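Local coordinates for conserved exported protein (Bacteroides fragilis, PDB 3CLW), which is of unknown function but probably hydrolyses O-glycosidic bonds, as family 30 glycoside hydrolases do, at residues D420-Y432 with V441-L454. Sequence-based numbering, arbitrary orientation.
Sequences DLEAATSLMISSY and VAINYSKENQVISL
An antiparallel beta hairpin, strands 427-433 and 438-444, pairs here in the beta domain beside the TIM barrel, and the chain then turns back as strand 450-455 against one of its faces. Met428 and Ile443 form a hydrogen-bonded pair: Met428 N gives to Ile443 O at 2.9 Å, and Ile443 N returns a short, nearly straight bond to Met428 O (2.6 Å, 168° at the hydrogen). Ser430 and Val441 repeat the exchange two residues on. A water beside this pair donates to Val441 O at 2.8 Å; it lies unusually close to Ser430 OG, so that link is less certain. Ser430 OG bonds Tyr432 OH, and a small hydroxyl suits this buried place because it can both give and take a hydrogen bond.

Alternation sends the side chains to two faces. Met428 and Ile443 lie on the one covered by helices 328-347 and 391-400, where bending at chi3 (-88°) brings Met428 CE to 4.0 Å from Tyr445 CD1. On the other face, Ile429, with CG1 anti to its backbone nitrogen (chi1 175°), extends past the small Ala442 and meets Ile452 tip to tip, CD1 to CD1 at 4.2 Å. Leu427 CD2 and Leu454 CD1 widen this apolar layer, and Phe8 and Ile412 extend it.

Where the pairing ends, Tyr445 N bonds Ser426 O, and Ala424 O lies over one face of the Tyr445 ring, offset toward its rim; the Tyr445 hydroxyl reaches Glu321 and Arg489 makes a cation-pi contact. In the loop that follows, the Ser446 hydroxyl gives to Asn444 OD1 in its carbonyl plane, on a lone pair, at 2.8 Å, while Asn444 ND2 holds Glu448 O. Ser446 OG also accepts from Glu448 N, an ST turn. Apolar branches thus join the hairpin to strand 450-455, while the buried Asn444 amide ties down the connecting loop with both its ends.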
loop_
_atom_site.group_PDB
_atom_site.type_symbol
_atom_site.label_atom_id
_atom_site.label_comp_id
_atom_site.label_asym_id
_atom_site.label_seq_id
_atom_site.Cartn_x
_atom_site.Cartn_y
_atom_site.Cartn_z
ATOM N N ASP A 420 13.605 16.914 -10.856
ATOM C CA ASP A 420 13.077 15.816 -10.064
ATOM C C ASP A 420 14.165 15.315 -9.142
ATOM O O ASP A 420 13.922 15.103 -7.949
ATOM C CB ASP A 420 12.641 14.672 -10.975
ATOM C CG ASP A 420 11.432 15.013 -11.822
ATOM O OD1 ASP A 420 10.677 15.955 -11.482
ATOM O OD2 ASP A 420 11.241 14.312 -12.838
ATOM N N LEU A 421 15.365 15.165 -9.711
ATOM C CA LEU A 421 16.540 14.644 -9.009
ATOM C C LEU A 421 17.035 15.565 -7.908
ATOM O O LEU A 421 17.499 15.088 -6.871
ATOM C CB LEU A 421 17.687 14.318 -9.980
ATOM C CG LEU A 421 19.046 13.910 -9.353
ATOM C CD1 LEU A 421 19.000 12.649 -8.486
ATOM C CD2 LEU A 421 20.149 13.763 -10.423
ATOM N N GLU A 422 16.950 16.874 -8.123
ATOM C CA GLU A 422 17.478 17.801 -7.141
ATOM C C GLU A 422 16.496 17.906 -6.007
ATOM O O GLU A 422 16.886 17.909 -4.845
ATOM C CB GLU A 422 17.824 19.166 -7.762
ATOM C CG GLU A 422 19.233 19.165 -8.390
ATOM C CD GLU A 422 19.537 20.353 -9.334
ATOM O OE1 GLU A 422 18.643 21.237 -9.524
ATOM O OE2 GLU A 422 20.691 20.369 -9.882
ATOM N N ALA A 423 15.213 17.948 -6.349
ATOM C CA ALA A 423 14.147 17.964 -5.351
ATOM C C ALA A 423 14.260 16.798 -4.363
ATOM O O ALA A 423 14.052 16.986 -3.168
ATOM C CB ALA A 423 12.804 17.957 -6.025
ATOM N N ALA A 424 14.627 15.616 -4.862
ATOM C CA ALA A 424 14.735 14.404 -4.039
ATOM C C ALA A 424 15.696 14.508 -2.836
ATOM O O ALA A 424 15.566 13.753 -1.861
ATOM C CB ALA A 424 15.098 13.211 -4.902
ATOM N N THR A 425 16.663 15.422 -2.893
ATOM C CA THR A 425 17.610 15.563 -1.779
ATOM C C THR A 425 17.464 16.903 -1.091
ATOM O O THR A 425 18.211 17.202 -0.160
ATOM C CB THR A 425 19.108 15.355 -2.204
ATOM O OG1 THR A 425 19.417 16.190 -3.336
ATOM C CG2 THR A 425 19.349 13.912 -2.562
ATOM N N SER A 426 16.521 17.718 -1.552
ATOM C CA SER A 426 16.273 19.015 -0.926
ATOM C C SER A 426 14.814 19.196 -0.492
ATOM O O SER A 426 14.480 18.911 0.659
ATOM C CB SER A 426 16.765 20.173 -1.816
ATOM O OG SER A 426 16.098 20.224 -3.070
ATOM N N LEU A 427 13.948 19.648 -1.399
ATOM C CA LEU A 427 12.595 20.029 -1.038
ATOM C C LEU A 427 11.537 19.509 -2.035
ATOM O O LEU A 427 11.576 19.839 -3.238
ATOM C CB LEU A 427 12.509 21.542 -0.893
ATOM C CG LEU A 427 11.146 22.115 -0.511
ATOM C CD1 LEU A 427 10.873 21.978 0.994
ATOM C CD2 LEU A 427 11.032 23.561 -0.937
ATOM N N MET A 428 10.605 18.701 -1.516
ATOM C CA MET A 428 9.549 18.061 -2.313
ATOM C C MET A 428 8.204 18.571 -1.832
ATOM O O MET A 428 7.939 18.629 -0.632
ATOM C CB MET A 428 9.617 16.531 -2.192
ATOM C CG MET A 428 10.811 15.859 -2.899
ATOM S SD MET A 428 11.073 14.143 -2.394
ATOM C CE MET A 428 12.133 14.431 -1.002
ATOM N N ILE A 429 7.347 18.959 -2.765
ATOM C CA ILE A 429 6.087 19.525 -2.399
ATOM C C ILE A 429 5.070 19.262 -3.497
ATOM O O ILE A 429 5.406 19.289 -4.679
ATOM C CB ILE A 429 6.255 21.019 -1.998
ATOM C CG1 ILE A 429 4.908 21.691 -1.728
ATOM C CG2 ILE A 429 6.984 21.744 -3.060
ATOM C CD1 ILE A 429 5.043 23.021 -1.017
ATOM N N SER A 430 3.835 18.969 -3.071
ATOM C CA SER A 430 2.737 18.563 -3.958
ATOM C C SER A 430 1.446 19.061 -3.344
ATOM O O SER A 430 1.397 19.301 -2.143
ATOM C CB SER A 430 2.701 17.022 -4.126
ATOM O OG SER A 430 2.607 16.344 -2.863
ATOM N N SER A 431 0.409 19.231 -4.165
ATOM C CA SER A 431 -0.884 19.726 -3.691
ATOM C C SER A 431 -2.061 18.933 -4.228
ATOM O O SER A 431 -1.948 18.289 -5.267
ATOM C CB SER A 431 -1.053 21.215 -4.021
ATOM O OG SER A 431 -0.016 21.975 -3.439
ATOM N N TYR A 432 -3.191 18.986 -3.523
ATOM C CA TYR A 432 -4.347 18.121 -3.811
ATOM C C TYR A 432 -5.527 18.906 -3.390
ATOM O O TYR A 432 -5.406 19.692 -2.484
ATOM C CB TYR A 432 -4.305 16.789 -2.997
ATOM C CG TYR A 432 -2.991 16.106 -3.152
ATOM C CD1 TYR A 432 -2.827 15.084 -4.071
ATOM C CD2 TYR A 432 -1.888 16.520 -2.424
ATOM C CE1 TYR A 432 -1.610 14.514 -4.270
ATOM C CE2 TYR A 432 -0.654 15.940 -2.598
ATOM C CZ TYR A 432 -0.522 14.942 -3.530
ATOM O OH TYR A 432 0.690 14.348 -3.711
ATOM N N VAL A 441 1.685 19.237 0.844
ATOM C CA VAL A 441 2.585 18.478 1.697
ATOM C C VAL A 441 3.993 18.728 1.217
ATOM O O VAL A 441 4.319 18.441 0.065
ATOM C CB VAL A 441 2.266 16.949 1.700
ATOM C CG1 VAL A 441 3.188 16.200 2.642
ATOM C CG2 VAL A 441 0.819 16.686 2.078
ATOM N N ALA A 442 4.805 19.282 2.107
ATOM C CA ALA A 442 6.155 19.700 1.814
ATOM C C ALA A 442 7.144 18.882 2.599
ATOM O O ALA A 442 7.059 18.791 3.826
ATOM C CB ALA A 442 6.331 21.181 2.131
ATOM N N ILE A 443 8.082 18.266 1.900
ATOM C CA ILE A 443 9.160 17.558 2.585
ATOM C C ILE A 443 10.419 18.371 2.509
ATOM O O ILE A 443 10.900 18.657 1.406
ATOM C CB ILE A 443 9.456 16.166 1.970
ATOM C CG1 ILE A 443 8.167 15.355 1.833
ATOM C CG2 ILE A 443 10.531 15.427 2.801
ATOM C CD1 ILE A 443 8.324 14.132 0.953
ATOM N N ASN A 444 10.958 18.721 3.682
ATOM C CA ASN A 444 12.275 19.328 3.766
ATOM C C ASN A 444 13.346 18.278 4.066
ATOM O O ASN A 444 13.623 17.940 5.232
ATOM C CB ASN A 444 12.309 20.466 4.790
ATOM C CG ASN A 444 13.618 21.263 4.732
ATOM O OD1 ASN A 444 14.579 20.857 4.082
ATOM N ND2 ASN A 444 13.652 22.391 5.412
ATOM N N TYR A 445 13.960 17.777 2.990
ATOM C CA TYR A 445 14.878 16.647 3.085
ATOM C C TYR A 445 16.263 17.121 3.470
ATOM O O TYR A 445 17.103 16.313 3.870
ATOM C CB TYR A 445 14.932 15.879 1.759
ATOM C CG TYR A 445 15.274 14.419 1.921
ATOM C CD1 TYR A 445 14.288 13.497 2.274
ATOM C CD2 TYR A 445 16.579 13.961 1.739
ATOM C CE1 TYR A 445 14.574 12.160 2.431
ATOM C CE2 TYR A 445 16.889 12.620 1.919
ATOM C CZ TYR A 445 15.866 11.718 2.254
ATOM O OH TYR A 445 16.134 10.378 2.431
ATOM N N SER A 446 16.502 18.428 3.331
ATOM C CA SER A 446 17.822 19.016 3.569
ATOM C C SER A 446 18.058 19.194 5.062
ATOM O O SER A 446 17.120 19.094 5.869
ATOM C CB SER A 446 17.927 20.383 2.882
ATOM O OG SER A 446 17.247 21.373 3.649
ATOM N N LYS A 447 19.307 19.485 5.422
ATOM C CA LYS A 447 19.678 19.776 6.813
ATOM C C LYS A 447 19.547 21.248 7.193
ATOM O O LYS A 447 19.977 21.653 8.286
ATOM C CB LYS A 447 21.100 19.311 7.094
ATOM C CG LYS A 447 21.252 17.823 7.260
ATOM C CD LYS A 447 22.721 17.444 7.235
ATOM C CE LYS A 447 23.190 17.135 5.820
ATOM N NZ LYS A 447 24.349 16.184 5.855
ATOM N N GLU A 448 18.923 22.038 6.326
ATOM C CA GLU A 448 18.733 23.457 6.579
ATOM C C GLU A 448 17.257 23.824 6.619
ATOM O O GLU A 448 16.486 23.406 5.756
ATOM C CB GLU A 448 19.440 24.303 5.498
ATOM N N ASN A 449 16.881 24.637 7.603
ATOM C CA ASN A 449 15.533 25.177 7.687
ATOM C C ASN A 449 15.284 26.009 6.441
ATOM O O ASN A 449 16.166 26.747 6.002
ATOM C CB ASN A 449 15.338 26.035 8.954
ATOM C CG ASN A 449 15.800 25.322 10.263
ATOM O OD1 ASN A 449 15.460 24.151 10.549
ATOM N ND2 ASN A 449 16.559 26.055 11.070
ATOM N N GLN A 450 14.108 25.880 5.845
ATOM C CA GLN A 450 13.799 26.649 4.646
ATOM C C GLN A 450 12.531 27.461 4.887
ATOM O O GLN A 450 11.708 27.087 5.717
ATOM C CB GLN A 450 13.688 25.728 3.422
ATOM N N VAL A 451 12.409 28.603 4.213
ATOM C CA VAL A 451 11.206 29.433 4.300
ATOM C C VAL A 451 10.588 29.471 2.916
ATOM O O VAL A 451 11.306 29.599 1.919
ATOM C CB VAL A 451 11.493 30.878 4.788
ATOM C CG1 VAL A 451 10.199 31.681 4.908
ATOM C CG2 VAL A 451 12.205 30.869 6.142
ATOM N N ILE A 452 9.265 29.326 2.847
ATOM C CA ILE A 452 8.576 29.331 1.560
ATOM C C ILE A 452 7.386 30.279 1.547
ATOM O O ILE A 452 6.869 30.649 2.596
ATOM C CB ILE A 452 8.133 27.897 1.108
ATOM C CG1 ILE A 452 7.022 27.339 2.008
ATOM C CG2 ILE A 452 9.327 26.926 1.045
ATOM C CD1 ILE A 452 6.182 26.263 1.328
ATOM N N SER A 453 6.980 30.686 0.353
ATOM C CA SER A 453 5.737 31.413 0.164
ATOM C C SER A 453 4.777 30.550 -0.632
ATOM O O SER A 453 5.117 30.019 -1.690
ATOM C CB SER A 453 5.962 32.761 -0.544
ATOM N N LEU A 454 3.565 30.418 -0.127
ATOM C CA LEU A 454 2.581 29.593 -0.777
ATOM C C LEU A 454 1.507 30.486 -1.368
ATOM O O LEU A 454 0.791 31.177 -0.647
ATOM C CB LEU A 454 2.009 28.587 0.227
ATOM C CG LEU A 454 1.407 27.293 -0.286
ATOM C CD1 LEU A 454 2.440 26.485 -1.100
ATOM C CD2 LEU A 454 0.848 26.459 0.873
HETATM O O HOH W 1 4.585 16.066 -1.412
#